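Iminosuccinate reductase (Paracoccus denitrificans, PDB 6RQA) catalyses the NADH-dependent reduction of iminosuccinate to L-aspartate, which regenerates the amino donor for the beta-hydroxyaspartate cycle during growth on glycolate or glyoxylate. Local coordinates at residues H104-F109 / L126-R131; F40-A45 / D319-Q324; G66-L71 / N96-L101; V60-I65 / G241-G246. One frame throughout, in Å; residues are numbered along the deposited sequence.

Overall arrangement
From the N terminus, 40-45 in helix 36-51 opens interaction 2, the outermost loop. It closes last, at 319-324 in helix 316-333. Inside it, 60-65 opens interaction 4, which closes at 241-246 beside the NAD. Two shorter loops follow in series within interaction 4. Interaction 3 runs from 66-71 to 96-101, and interaction 1 from 104-109 to 126-131. No loops cross. Interactions 1 and 2 are joined by a salt bridge, Arg131 to Asp319. Interaction 3 touches both 1 and 4. Interactions 1 to 3 lie around the mixed sheet and its helices. Interaction 4 spans from that sheet to the nucleotide-binding domain with its parallel sheet.

Interaction 1 (H104-F109 / L126-R131). With NAD (nicotinamide-adenine-dinucleotide), chain C.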
# COMPACT_ATOMS: atom_id res chain seq x y z
N HIS A 104 -16.42 -7.50 -2.83
CA HIS A 104 -14.97 -7.56 -2.98
C HIS A 104 -14.54 -6.71 -4.17
O HIS A 104 -14.98 -6.94 -5.30
CB HIS A 104 -14.51 -9.01 -3.17
CG HIS A 104 -14.63 -9.84 -1.93
ND1 HIS A 104 -13.80 -9.69 -0.85
CD2 HIS A 104 -15.48 -10.85 -1.62
CE1 HIS A 104 -14.13 -10.56 0.09
NE2 HIS A 104 -15.15 -11.27 -0.35
N GLN A 105 -13.68 -5.73 -3.91
CA GLN A 105 -13.13 -4.86 -4.95
C GLN A 105 -11.62 -4.79 -4.77
O GLN A 105 -11.13 -4.52 -3.67
CB GLN A 105 -13.73 -3.46 -4.88
CG GLN A 105 -15.24 -3.42 -5.09
CD GLN A 105 -15.64 -3.82 -6.49
OE1 GLN A 105 -14.92 -3.58 -7.45
NE2 GLN A 105 -16.81 -4.43 -6.61
N SER A 106 -10.88 -5.05 -5.85
CA SER A 106 -9.43 -5.04 -5.78
C SER A 106 -8.86 -4.72 -7.15
O SER A 106 -9.54 -4.86 -8.18
CB SER A 106 -8.88 -6.38 -5.27
OG SER A 106 -9.21 -7.44 -6.15
N THR A 107 -7.60 -4.28 -7.16
CA THR A 107 -6.91 -3.89 -8.38
C THR A 107 -5.42 -4.13 -8.19
O THR A 107 -4.86 -3.74 -7.17
CB THR A 107 -7.17 -2.42 -8.72
OG1 THR A 107 -8.58 -2.17 -8.74
CG2 THR A 107 -6.58 -2.07 -10.07
N VAL A 108 -4.80 -4.77 -9.18
CA VAL A 108 -3.37 -5.07 -9.14
C VAL A 108 -2.63 -4.00 -9.92
O VAL A 108 -3.00 -3.68 -11.06
CB VAL A 108 -3.08 -6.47 -9.71
CG1 VAL A 108 -1.58 -6.76 -9.63
CG2 VAL A 108 -3.87 -7.53 -8.96
N PHE A 109 -1.59 -3.43 -9.31
CA PHE A 109 -0.72 -2.47 -9.96
C PHE A 109 0.68 -3.07 -10.05
O PHE A 109 1.29 -3.38 -9.02
CB PHE A 109 -0.69 -1.14 -9.20
CG PHE A 109 -2.05 -0.56 -8.94
CD1 PHE A 109 -2.78 0.02 -9.96
CD2 PHE A 109 -2.58 -0.57 -7.66
CE1 PHE A 109 -4.03 0.56 -9.72
CE2 PHE A 109 -3.83 -0.03 -7.41
CZ PHE A 109 -4.56 0.54 -8.44
N LEU A 126 -11.89 -10.89 -10.64
CA LEU A 126 -11.82 -12.26 -11.14
C LEU A 126 -10.46 -12.89 -10.88
O LEU A 126 -10.37 -14.10 -10.67
CB LEU A 126 -12.14 -12.28 -12.64
CG LEU A 126 -12.17 -13.66 -13.30
CD1 LEU A 126 -13.10 -14.59 -12.55
CD2 LEU A 126 -12.58 -13.55 -14.76
N LEU A 127 -9.39 -12.09 -10.88
CA LEU A 127 -8.06 -12.63 -10.63
C LEU A 127 -7.97 -13.22 -9.22
O LEU A 127 -7.35 -14.27 -9.03
CB LEU A 127 -7.00 -11.55 -10.83
CG LEU A 127 -6.67 -11.15 -12.27
CD1 LEU A 127 -5.49 -10.19 -12.29
CD2 LEU A 127 -6.37 -12.38 -13.11
N THR A 128 -8.57 -12.55 -8.24
CA THR A 128 -8.50 -13.04 -6.86
C THR A 128 -9.12 -14.42 -6.73
O THR A 128 -8.53 -15.33 -6.14
CB THR A 128 -9.19 -12.05 -5.92
OG1 THR A 128 -8.57 -10.76 -6.03
CG2 THR A 128 -9.08 -12.53 -4.48
N ALA A 129 -10.32 -14.61 -7.29
CA ALA A 129 -10.97 -15.91 -7.21
C ALA A 129 -10.17 -16.97 -7.95
O ALA A 129 -10.11 -18.13 -7.51
CB ALA A 129 -12.39 -15.82 -7.77
N LEU A 130 -9.55 -16.60 -9.07
CA LEU A 130 -8.79 -17.58 -9.84
C LEU A 130 -7.54 -18.03 -9.10
O LEU A 130 -7.28 -19.24 -8.99
CB LEU A 130 -8.42 -16.99 -11.20
CG LEU A 130 -9.57 -16.87 -12.20
CD1 LEU A 130 -9.09 -16.24 -13.49
CD2 LEU A 130 -10.19 -18.24 -12.47
N ARG A 131 -6.74 -17.09 -8.58
CA ARG A 131 -5.52 -17.49 -7.88
C ARG A 131 -5.83 -18.18 -6.56
O ARG A 131 -5.05 -19.03 -6.12
CB ARG A 131 -4.60 -16.29 -7.67
CG ARG A 131 -5.18 -15.10 -6.89
CD ARG A 131 -5.03 -15.26 -5.39
NE ARG A 131 -5.08 -13.97 -4.69
CZ ARG A 131 -5.25 -13.84 -3.38
NH1 ARG A 131 -5.28 -12.63 -2.84
NH2 ARG A 131 -5.40 -14.91 -2.62
PA NAD C . -19.62 -15.51 -0.11
O1A NAD C . -20.20 -14.66 0.99
O2A NAD C . -19.96 -15.61 -1.56
O5B NAD C . -20.17 -17.05 0.47
C5B NAD C . -20.00 -17.06 1.83
C4B NAD C . -20.39 -18.41 2.36
O4B NAD C . -20.05 -18.47 3.73
C3B NAD C . -21.91 -18.45 2.27
O3B NAD C . -22.18 -19.01 1.03
C2B NAD C . -22.27 -19.39 3.43
O2B NAD C . -22.23 -20.73 3.06
C1B NAD C . -21.08 -19.14 4.44
N9A NAD C . -21.48 -18.25 5.53
C8A NAD C . -21.95 -16.92 5.49
N7A NAD C . -22.21 -16.42 6.70
C5A NAD C . -21.90 -17.48 7.58
C6A NAD C . -21.96 -17.59 9.00
N6A NAD C . -22.39 -16.53 9.74
N1A NAD C . -21.59 -18.76 9.61
C2A NAD C . -21.17 -19.78 8.79
N3A NAD C . -21.06 -19.81 7.45
C4A NAD C . -21.44 -18.62 6.87
O3 NAD C . -18.06 -15.35 0.29
PN NAD C . -17.03 -15.72 -0.86
O1N NAD C . -17.20 -16.99 -1.65
O2N NAD C . -16.63 -14.36 -1.29
O5D NAD C . -15.51 -16.13 -0.02
C5D NAD C . -15.86 -16.74 1.15
C4D NAD C . -14.66 -16.75 2.06
O4D NAD C . -13.48 -16.90 1.25
C3D NAD C . -14.59 -15.34 2.72
O3D NAD C . -14.43 -15.57 4.07
C2D NAD C . -13.32 -14.73 2.09
O2D NAD C . -12.53 -14.01 2.98
C1D NAD C . -12.54 -16.03 1.80
N1N NAD C . -11.49 -15.76 0.73
C2N NAD C . -10.27 -16.35 0.93
C3N NAD C . -9.26 -16.15 -0.01
C7N NAD C . -7.96 -16.83 0.28
O7N NAD C . -6.99 -16.72 -0.46
N7N NAD C . -7.91 -17.59 1.43
C4N NAD C . -9.50 -15.35 -1.12
C5N NAD C . -10.75 -14.76 -1.30
C6N NAD C . -11.76 -14.97 -0.35
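Thr128 OG1, on helix 125-143, is hydrogen-bonded to Gly124 O and to the amine of Lys88, the proton donor/acceptor by similarity. The same hydroxyl faces strand 104-111, where Ser106 OG lies 3.4 Å from Thr128 OG1. With chi1 at -58°, OG1 lies beside the backbone N of Thr128, and CG2 is the branch turned toward Arg131. That methyl sits 4.0 Å above the plane of the Arg131 guanidinium, offset toward its rim.

Arg131 comes from the same helix but serves the cofactor. Its NH2 is 3.2 Å from NAD O7N, the nicotinamide carbonyl oxygen, which lies at the guanidinium edge. Its NE makes a salt bridge to Asp319. From the strand, the ring of His104 meets the NAD diphosphate obliquely, with NE2 3.6 Å from NAD O2N. Further along, Val108 and Leu127 both pack on Ala323 of helix 316-333.

Strand and helix thus line one side of the NAD pocket. Thr128 probably acts as a second-shell residue that positions the Lys88 amine, and Arg131 may help to orient the carboxamide.

Interaction 2 (F40-A45 / D319-Q324)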
# COMPACT_ATOMS: atom_id res chain seq x y z
N PHE A 40 -3.03 -21.97 -12.61
CA PHE A 40 -2.36 -23.01 -11.83
C PHE A 40 -0.85 -22.93 -12.01
O PHE A 40 -0.10 -23.02 -11.03
CB PHE A 40 -2.89 -24.38 -12.24
CG PHE A 40 -2.32 -25.51 -11.43
CD1 PHE A 40 -2.94 -25.93 -10.27
CD2 PHE A 40 -1.16 -26.16 -11.84
CE1 PHE A 40 -2.41 -26.97 -9.52
CE2 PHE A 40 -0.63 -27.20 -11.10
CZ PHE A 40 -1.26 -27.60 -9.94
N GLU A 41 -0.38 -22.77 -13.25
CA GLU A 41 1.05 -22.73 -13.50
C GLU A 41 1.70 -21.52 -12.85
O GLU A 41 2.84 -21.60 -12.37
CB GLU A 41 1.33 -22.74 -15.00
CG GLU A 41 0.84 -23.98 -15.73
CD GLU A 41 1.16 -23.95 -17.21
OE1 GLU A 41 1.05 -25.01 -17.86
OE2 GLU A 41 1.54 -22.87 -17.72
N ALA A 42 0.99 -20.39 -12.81
CA ALA A 42 1.55 -19.19 -12.20
C ALA A 42 1.67 -19.35 -10.69
O ALA A 42 2.71 -19.04 -10.10
CB ALA A 42 0.70 -17.97 -12.54
N ILE A 43 0.61 -19.86 -10.05
CA ILE A 43 0.60 -19.96 -8.59
C ILE A 43 1.53 -21.07 -8.12
O ILE A 43 2.20 -20.94 -7.08
CB ILE A 43 -0.84 -20.16 -8.09
CG1 ILE A 43 -1.71 -18.97 -8.49
CG2 ILE A 43 -0.86 -20.35 -6.58
CD1 ILE A 43 -1.10 -17.63 -8.17
N GLU A 44 1.60 -22.17 -8.87
CA GLU A 44 2.52 -23.24 -8.51
C GLU A 44 3.96 -22.75 -8.52
O GLU A 44 4.73 -23.04 -7.60
CB GLU A 44 2.36 -24.42 -9.48
CG GLU A 44 3.47 -25.45 -9.40
CD GLU A 44 3.24 -26.62 -10.34
OE1 GLU A 44 2.87 -27.71 -9.85
OE2 GLU A 44 3.42 -26.44 -11.56
N ALA A 45 4.34 -21.98 -9.54
CA ALA A 45 5.69 -21.43 -9.60
C ALA A 45 5.95 -20.44 -8.47
O ALA A 45 7.07 -20.35 -7.97
CB ALA A 45 5.93 -20.77 -10.95
N ASP A 319 -1.53 -12.73 -6.44
CA ASP A 319 -2.16 -11.73 -7.30
C ASP A 319 -1.17 -11.21 -8.34
O ASP A 319 -1.53 -11.03 -9.51
CB ASP A 319 -2.71 -10.58 -6.46
CG ASP A 319 -3.68 -11.05 -5.39
OD1 ASP A 319 -4.69 -11.69 -5.75
OD2 ASP A 319 -3.43 -10.78 -4.20
N LEU A 320 0.07 -10.96 -7.93
CA LEU A 320 1.07 -10.44 -8.86
C LEU A 320 1.36 -11.44 -9.97
O LEU A 320 1.46 -11.07 -11.14
CB LEU A 320 2.35 -10.08 -8.11
CG LEU A 320 2.26 -8.96 -7.07
CD1 LEU A 320 3.63 -8.71 -6.45
CD2 LEU A 320 1.72 -7.68 -7.70
N ALA A 321 1.50 -12.72 -9.62
CA ALA A 321 1.84 -13.73 -10.61
C ALA A 321 0.72 -13.90 -11.63
O ALA A 321 0.98 -14.02 -12.84
CB ALA A 321 2.15 -15.06 -9.93
N VAL A 322 -0.53 -13.92 -11.17
CA VAL A 322 -1.64 -14.14 -12.10
C VAL A 322 -1.93 -12.88 -12.91
O VAL A 322 -2.45 -12.97 -14.03
CB VAL A 322 -2.88 -14.62 -11.33
CG1 VAL A 322 -3.54 -13.48 -10.56
CG2 VAL A 322 -3.87 -15.28 -12.27
N ALA A 323 -1.58 -11.70 -12.39
CA ALA A 323 -1.79 -10.47 -13.14
C ALA A 323 -0.70 -10.25 -14.19
O ALA A 323 -0.98 -9.75 -15.28
CB ALA A 323 -1.86 -9.27 -12.20
N GLN A 324 0.54 -10.62 -13.87
CA GLN A 324 1.62 -10.51 -14.85
C GLN A 324 1.34 -11.39 -16.06
O GLN A 324 1.58 -10.98 -17.20
CB GLN A 324 2.96 -10.87 -14.20
CG GLN A 324 4.11 -11.00 -15.19
CD GLN A 324 4.39 -9.71 -15.95
OE1 GLN A 324 3.99 -8.62 -15.52
NE2 GLN A 324 5.08 -9.82 -17.07
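Ala42 and Ala321 meet where helix 36-51 packs against helix 316-333. This is a close, roughly antiparallel helix pair, with the short segment axes 8.7 Å apart and their directions at 141°. It joins a helix near the start of the chain to one near its end. Helix 316-333 lies on strands 84-92 and 104-111, and helix 36-51 also packs on helix 125-143.

Along 40-45, Phe40 turns to another neighbour. Its ring packs on Ala137, Val138 and Lys141 of helix 125-143. Two residues on, Ala42 points at the partner helix. The CA atoms of Ala42 and Ala321 are 5.7 Å apart, an approach that small side chains allow. The two methyls meet at 4.2 Å, CB to CB. Each also rests against the other's backbone: Ala42 CB is 4.0 Å from Ala321 O, and Ala321 CB is 4.0 Å from Ala42 O. The contact is therefore close to reciprocal.

Ile43 comes next and is buried. Its CB does not point straight at the partner, but CG1 carries CD1 inward. That methyl reaches Ala321 CB at 4.5 Å. CD1 also touches Arg131, and the Ile43 side chain packs on Ala134, so Ile43 touches both helix 316-333 and helix 125-143. Glu44 OE1 makes a salt bridge to Lys141 and a hydrogen bond to Tyr142 of helix 125-143.

Across the interface the contacts are van der Waals packing. Val322 borders the alanine pair on the partner helix. Its backbone N lies 4.4 Å from Ala42 CB.

Interaction 3 (G66-L71 / N96-L101). With TB (terbium(III) ion), chain D.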
# COMPACT_ATOMS: atom_id res chain seq x y z
N GLY A 66 -13.47 3.10 8.39
CA GLY A 66 -14.62 3.67 9.06
C GLY A 66 -15.71 4.18 8.14
O GLY A 66 -16.77 4.59 8.63
N HIS A 67 -15.49 4.16 6.83
CA HIS A 67 -16.46 4.64 5.85
C HIS A 67 -17.09 3.44 5.16
O HIS A 67 -16.37 2.60 4.59
CB HIS A 67 -15.80 5.56 4.83
CG HIS A 67 -16.76 6.19 3.87
ND1 HIS A 67 -17.50 7.30 4.19
CD2 HIS A 67 -17.09 5.87 2.60
CE1 HIS A 67 -18.26 7.64 3.15
NE2 HIS A 67 -18.02 6.78 2.17
N GLU A 68 -18.42 3.35 5.21
CA GLU A 68 -19.18 2.25 4.59
C GLU A 68 -18.76 0.89 5.15
O GLU A 68 -18.90 -0.13 4.47
CB GLU A 68 -19.04 2.27 3.07
CG GLU A 68 -19.71 3.45 2.38
CD GLU A 68 -21.22 3.29 2.22
OE1 GLU A 68 -21.86 4.18 1.63
OE2 GLU A 68 -21.76 2.26 2.69
N ASP A 69 -18.25 0.87 6.38
CA ASP A 69 -17.79 -0.36 7.04
C ASP A 69 -16.73 -1.09 6.21
O ASP A 69 -16.60 -2.31 6.29
CB ASP A 69 -18.96 -1.30 7.35
CG ASP A 69 -19.97 -0.68 8.27
OD1 ASP A 69 -19.56 -0.03 9.26
OD2 ASP A 69 -21.19 -0.83 8.00
N ALA A 70 -15.97 -0.34 5.42
CA ALA A 70 -15.08 -0.94 4.44
C ALA A 70 -13.77 -1.39 5.08
O ALA A 70 -13.29 -0.82 6.06
CB ALA A 70 -14.78 0.06 3.32
N LEU A 71 -13.20 -2.44 4.50
CA LEU A 71 -11.86 -2.92 4.83
C LEU A 71 -10.97 -2.68 3.61
O LEU A 71 -11.23 -3.22 2.54
CB LEU A 71 -11.87 -4.40 5.20
CG LEU A 71 -12.14 -4.78 6.66
CD1 LEU A 71 -11.10 -4.16 7.57
CD2 LEU A 71 -13.54 -4.36 7.09
N ASN A 96 -21.95 -2.84 -0.64
CA ASN A 96 -21.83 -2.54 -2.06
C ASN A 96 -23.04 -2.99 -2.87
O ASN A 96 -23.15 -2.61 -4.04
CB ASN A 96 -20.57 -3.18 -2.63
CG ASN A 96 -19.53 -2.16 -3.04
OD1 ASN A 96 -19.64 -0.98 -2.69
ND2 ASN A 96 -18.52 -2.60 -3.77
N GLN A 97 -23.95 -3.78 -2.29
CA GLN A 97 -25.14 -4.20 -3.03
C GLN A 97 -26.01 -3.01 -3.40
O GLN A 97 -26.69 -3.04 -4.43
CB GLN A 97 -25.94 -5.22 -2.21
CG GLN A 97 -27.09 -5.85 -2.97
CD GLN A 97 -27.90 -6.81 -2.12
OE1 GLN A 97 -28.44 -6.43 -1.08
NE2 GLN A 97 -27.97 -8.06 -2.55
N LYS A 98 -26.00 -1.95 -2.58
CA LYS A 98 -26.79 -0.77 -2.90
C LYS A 98 -26.22 0.00 -4.09
O LYS A 98 -26.95 0.79 -4.70
CB LYS A 98 -26.87 0.15 -1.67
CG LYS A 98 -25.58 0.84 -1.31
CD LYS A 98 -25.62 1.33 0.13
CE LYS A 98 -24.35 2.06 0.51
NZ LYS A 98 -24.38 2.47 1.94
N HIS A 99 -24.95 -0.21 -4.42
CA HIS A 99 -24.36 0.35 -5.62
C HIS A 99 -24.39 -0.62 -6.79
O HIS A 99 -23.80 -0.33 -7.84
CB HIS A 99 -22.91 0.78 -5.34
CG HIS A 99 -22.78 1.81 -4.26
ND1 HIS A 99 -23.11 3.13 -4.45
CD2 HIS A 99 -22.36 1.71 -2.98
CE1 HIS A 99 -22.89 3.80 -3.33
NE2 HIS A 99 -22.44 2.96 -2.42
N ASN A 100 -25.07 -1.76 -6.64
CA ASN A 100 -25.11 -2.81 -7.65
C ASN A 100 -23.71 -3.31 -7.99
O ASN A 100 -23.33 -3.48 -9.15
CB ASN A 100 -25.85 -2.34 -8.91
CG ASN A 100 -26.19 -3.49 -9.85
OD1 ASN A 100 -26.49 -4.60 -9.41
ND2 ASN A 100 -26.14 -3.22 -11.15
N LEU A 101 -22.91 -3.53 -6.95
CA LEU A 101 -21.54 -4.00 -7.09
C LEU A 101 -21.29 -5.13 -6.11
O LEU A 101 -21.93 -5.22 -5.06
CB LEU A 101 -20.54 -2.86 -6.84
CG LEU A 101 -20.52 -1.72 -7.86
CD1 LEU A 101 -19.69 -0.56 -7.34
CD2 LEU A 101 -19.98 -2.21 -9.19
TB TB D . -22.21 0.23 9.80
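Glu68 and Lys98 form a salt bridge between two hairpin loops. One joins strands 55-64 and 71-79 and holds a type I' beta turn from His67 to Ala70, closed by Ala70 N to His67 O. The other joins strands 84-92 and 104-111 and contains a short 3-10 segment, 96-99.

The two side chains approach from opposite directions. Lys98 is extended beyond CG. Glu68 bends at its second torsion, chi2 -80°, which brings its carboxylate to meet the amine. Lys98 NZ donates to the syn lone pair of Glu68 OE2 at 2.7 Å. A weak second bond runs from Lys98 NZ to Glu68 OE1 at 3.1 Å. OE1 also lies near the edge of the His99 ring, 4.3 Å from its NE2.

Asn96 O takes two backbone donors, His99 N and Leu101 N, from opposite faces of its plane. Asn96 ND2 is hydrogen-bonded to Ile102 O of its own chain and to Thr115 O of the second subunit. His67 NE2 bonds Asp114 of the second subunit, so both loops border the dimer interface.

Next to Glu68, Asp69 binds a terbium ion through both carboxylate oxygens, with OD2 at 2.3 Å and OD1 at 2.7 Å from the metal.

Interaction 4 (V60-I65 / G241-G246); sequences VVREAI and GTDTKG. With NAD (nicotinamide-adenine-dinucleotide), chain C.
The guanidinium of Arg62 meets Asp243 and Thr244 with its two terminal nitrogens. Asp243 O lies at its edge, near the plane. Thr244 OG1 approaches obliquely. Arg62 NH2 donates to Asp243 O at 2.8 Å, with an N-H...O angle of 152°. Arg62 NH1 makes a weak bond to Thr244 OG1 at 2.9 Å, bent to 124°. The carbonyl bond is the sounder of the two; the hydroxyl is held only weakly. The arginine chain is extended from CG to NE, and CG lies roughly opposite the backbone N (chi1 -159°). The chain reaches out from its strand. It crosses the Thr244 side chain at about a right angle.

Arg62 belongs to strand 55-64, an outermost strand of the mixed sheet within this chain. Its partners lie in the loop after strand 235-239 of the parallel sheet, in the Rossmann-like nucleotide-binding domain. The bonds therefore bridge the two domains beside the cofactor. On the same strand, the neighbouring Glu63 is hydrogen-bonded to Tyr56 of the second subunit.

The loop 241-246 also grips the nicotinamide ribose. NAD O2D donates to Asp243 OD2 at 2.7 Å, and NAD O3D donates to Gly241 O at 3.2 Å. Asp243 OD1 forms a salt bridge with Lys247, another NAD-binding residue. It also accepts a weak bond from Thr244 OG1 at 3.4 Å. The Arg62 charge may add to the positive surroundings of this carboxylate, since Arg62 NH1 stands 4.5 Å from Asp243 OD2, beyond salt-bridge range.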
# COMPACT_ATOMS: atom_id res chain seq x y z
N VAL A 60 1.54 -6.70 5.18
CA VAL A 60 0.20 -6.40 4.70
C VAL A 60 -0.37 -5.20 5.46
O VAL A 60 -0.33 -5.16 6.69
CB VAL A 60 -0.72 -7.62 4.83
CG1 VAL A 60 -2.15 -7.26 4.42
CG2 VAL A 60 -0.19 -8.78 4.00
N VAL A 61 -0.87 -4.22 4.72
CA VAL A 61 -1.68 -3.15 5.29
C VAL A 61 -3.14 -3.54 5.17
O VAL A 61 -3.58 -4.01 4.11
CB VAL A 61 -1.40 -1.81 4.58
CG1 VAL A 61 -2.31 -0.72 5.13
CG2 VAL A 61 0.05 -1.42 4.75
N ARG A 62 -3.89 -3.38 6.25
CA ARG A 62 -5.31 -3.72 6.26
C ARG A 62 -5.99 -2.81 7.27
O ARG A 62 -5.81 -2.97 8.48
CB ARG A 62 -5.52 -5.19 6.61
CG ARG A 62 -6.86 -5.75 6.17
CD ARG A 62 -6.97 -7.24 6.48
NE ARG A 62 -8.14 -7.84 5.84
CZ ARG A 62 -8.51 -9.11 6.00
NH1 ARG A 62 -9.59 -9.57 5.38
NH2 ARG A 62 -7.81 -9.92 6.79
N GLU A 63 -6.78 -1.86 6.77
CA GLU A 63 -7.36 -0.81 7.59
C GLU A 63 -8.88 -0.80 7.47
O GLU A 63 -9.42 -0.90 6.37
CB GLU A 63 -6.80 0.56 7.20
CG GLU A 63 -5.30 0.69 7.39
CD GLU A 63 -4.90 0.72 8.85
OE1 GLU A 63 -5.58 1.42 9.63
OE2 GLU A 63 -3.93 0.03 9.22
N ALA A 64 -9.55 -0.67 8.61
CA ALA A 64 -10.98 -0.39 8.65
C ALA A 64 -11.12 1.13 8.66
O ALA A 64 -11.08 1.77 9.71
CB ALA A 64 -11.64 -1.04 9.85
N ILE A 65 -11.28 1.71 7.47
CA ILE A 65 -11.27 3.16 7.31
C ILE A 65 -12.45 3.85 7.98
O ILE A 65 -12.43 5.08 8.13
CB ILE A 65 -11.24 3.54 5.82
CG1 ILE A 65 -12.53 3.09 5.13
CG2 ILE A 65 -10.03 2.92 5.14
CD1 ILE A 65 -12.58 3.44 3.66
N GLY A 241 -11.22 -20.40 3.63
CA GLY A 241 -12.14 -19.36 4.05
C GLY A 241 -11.59 -18.38 5.08
O GLY A 241 -11.84 -17.18 4.98
N THR A 242 -10.85 -18.89 6.06
CA THR A 242 -10.39 -18.06 7.18
C THR A 242 -9.19 -17.23 6.74
O THR A 242 -8.09 -17.76 6.56
CB THR A 242 -10.04 -18.93 8.38
OG1 THR A 242 -11.19 -19.68 8.78
CG2 THR A 242 -9.57 -18.06 9.54
N ASP A 243 -9.41 -15.92 6.56
CA ASP A 243 -8.35 -14.99 6.21
C ASP A 243 -8.38 -13.74 7.08
O ASP A 243 -7.82 -12.71 6.70
CB ASP A 243 -8.43 -14.60 4.73
CG ASP A 243 -9.77 -13.97 4.37
OD1 ASP A 243 -10.68 -13.95 5.23
OD2 ASP A 243 -9.90 -13.49 3.22
N THR A 244 -9.02 -13.82 8.24
CA THR A 244 -9.20 -12.67 9.11
C THR A 244 -9.20 -13.15 10.56
O THR A 244 -9.75 -14.21 10.87
CB THR A 244 -10.52 -11.94 8.80
OG1 THR A 244 -10.46 -11.41 7.47
CG2 THR A 244 -10.76 -10.80 9.78
N LYS A 245 -8.55 -12.38 11.43
CA LYS A 245 -8.55 -12.67 12.86
C LYS A 245 -9.98 -12.69 13.38
O LYS A 245 -10.66 -11.66 13.36
CB LYS A 245 -7.71 -11.65 13.62
CG LYS A 245 -7.48 -11.99 15.08
CD LYS A 245 -6.72 -10.88 15.80
CE LYS A 245 -5.36 -10.62 15.16
NZ LYS A 245 -4.47 -11.82 15.21
N GLY A 246 -10.45 -13.85 13.82
CA GLY A 246 -11.81 -14.03 14.31
C GLY A 246 -12.60 -15.07 13.53
O GLY A 246 -13.53 -15.67 14.08
PA NAD C . -19.62 -15.51 -0.11
O1A NAD C . -20.20 -14.66 0.99
O2A NAD C . -19.96 -15.61 -1.56
O5B NAD C . -20.17 -17.05 0.47
C5B NAD C . -20.00 -17.06 1.83
C4B NAD C . -20.39 -18.41 2.36
O4B NAD C . -20.05 -18.47 3.73
C3B NAD C . -21.91 -18.45 2.27
O3B NAD C . -22.18 -19.01 1.03
C2B NAD C . -22.27 -19.39 3.43
O2B NAD C . -22.23 -20.73 3.06
C1B NAD C . -21.08 -19.14 4.44
N9A NAD C . -21.48 -18.25 5.53
C8A NAD C . -21.95 -16.92 5.49
N7A NAD C . -22.21 -16.42 6.70
C5A NAD C . -21.90 -17.48 7.58
C6A NAD C . -21.96 -17.59 9.00
N6A NAD C . -22.39 -16.53 9.74
N1A NAD C . -21.59 -18.76 9.61
C2A NAD C . -21.17 -19.78 8.79
N3A NAD C . -21.06 -19.81 7.45
C4A NAD C . -21.44 -18.62 6.87
O3 NAD C . -18.06 -15.35 0.29
PN NAD C . -17.03 -15.72 -0.86
O1N NAD C . -17.20 -16.99 -1.65
O2N NAD C . -16.63 -14.36 -1.29
O5D NAD C . -15.51 -16.13 -0.02
C5D NAD C . -15.86 -16.74 1.15
C4D NAD C . -14.66 -16.75 2.06
O4D NAD C . -13.48 -16.90 1.25
C3D NAD C . -14.59 -15.34 2.72
O3D NAD C . -14.43 -15.57 4.07
C2D NAD C . -13.32 -14.73 2.09
O2D NAD C . -12.53 -14.01 2.98
C1D NAD C . -12.54 -16.03 1.80
N1N NAD C . -11.49 -15.76 0.73
C2N NAD C . -10.27 -16.35 0.93
C3N NAD C . -9.26 -16.15 -0.01
C7N NAD C . -7.96 -16.83 0.28
O7N NAD C . -6.99 -16.72 -0.46
N7N NAD C . -7.91 -17.59 1.43
C4N NAD C . -9.50 -15.35 -1.12
C5N NAD C . -10.75 -14.76 -1.30
C6N NAD C . -11.76 -14.97 -0.35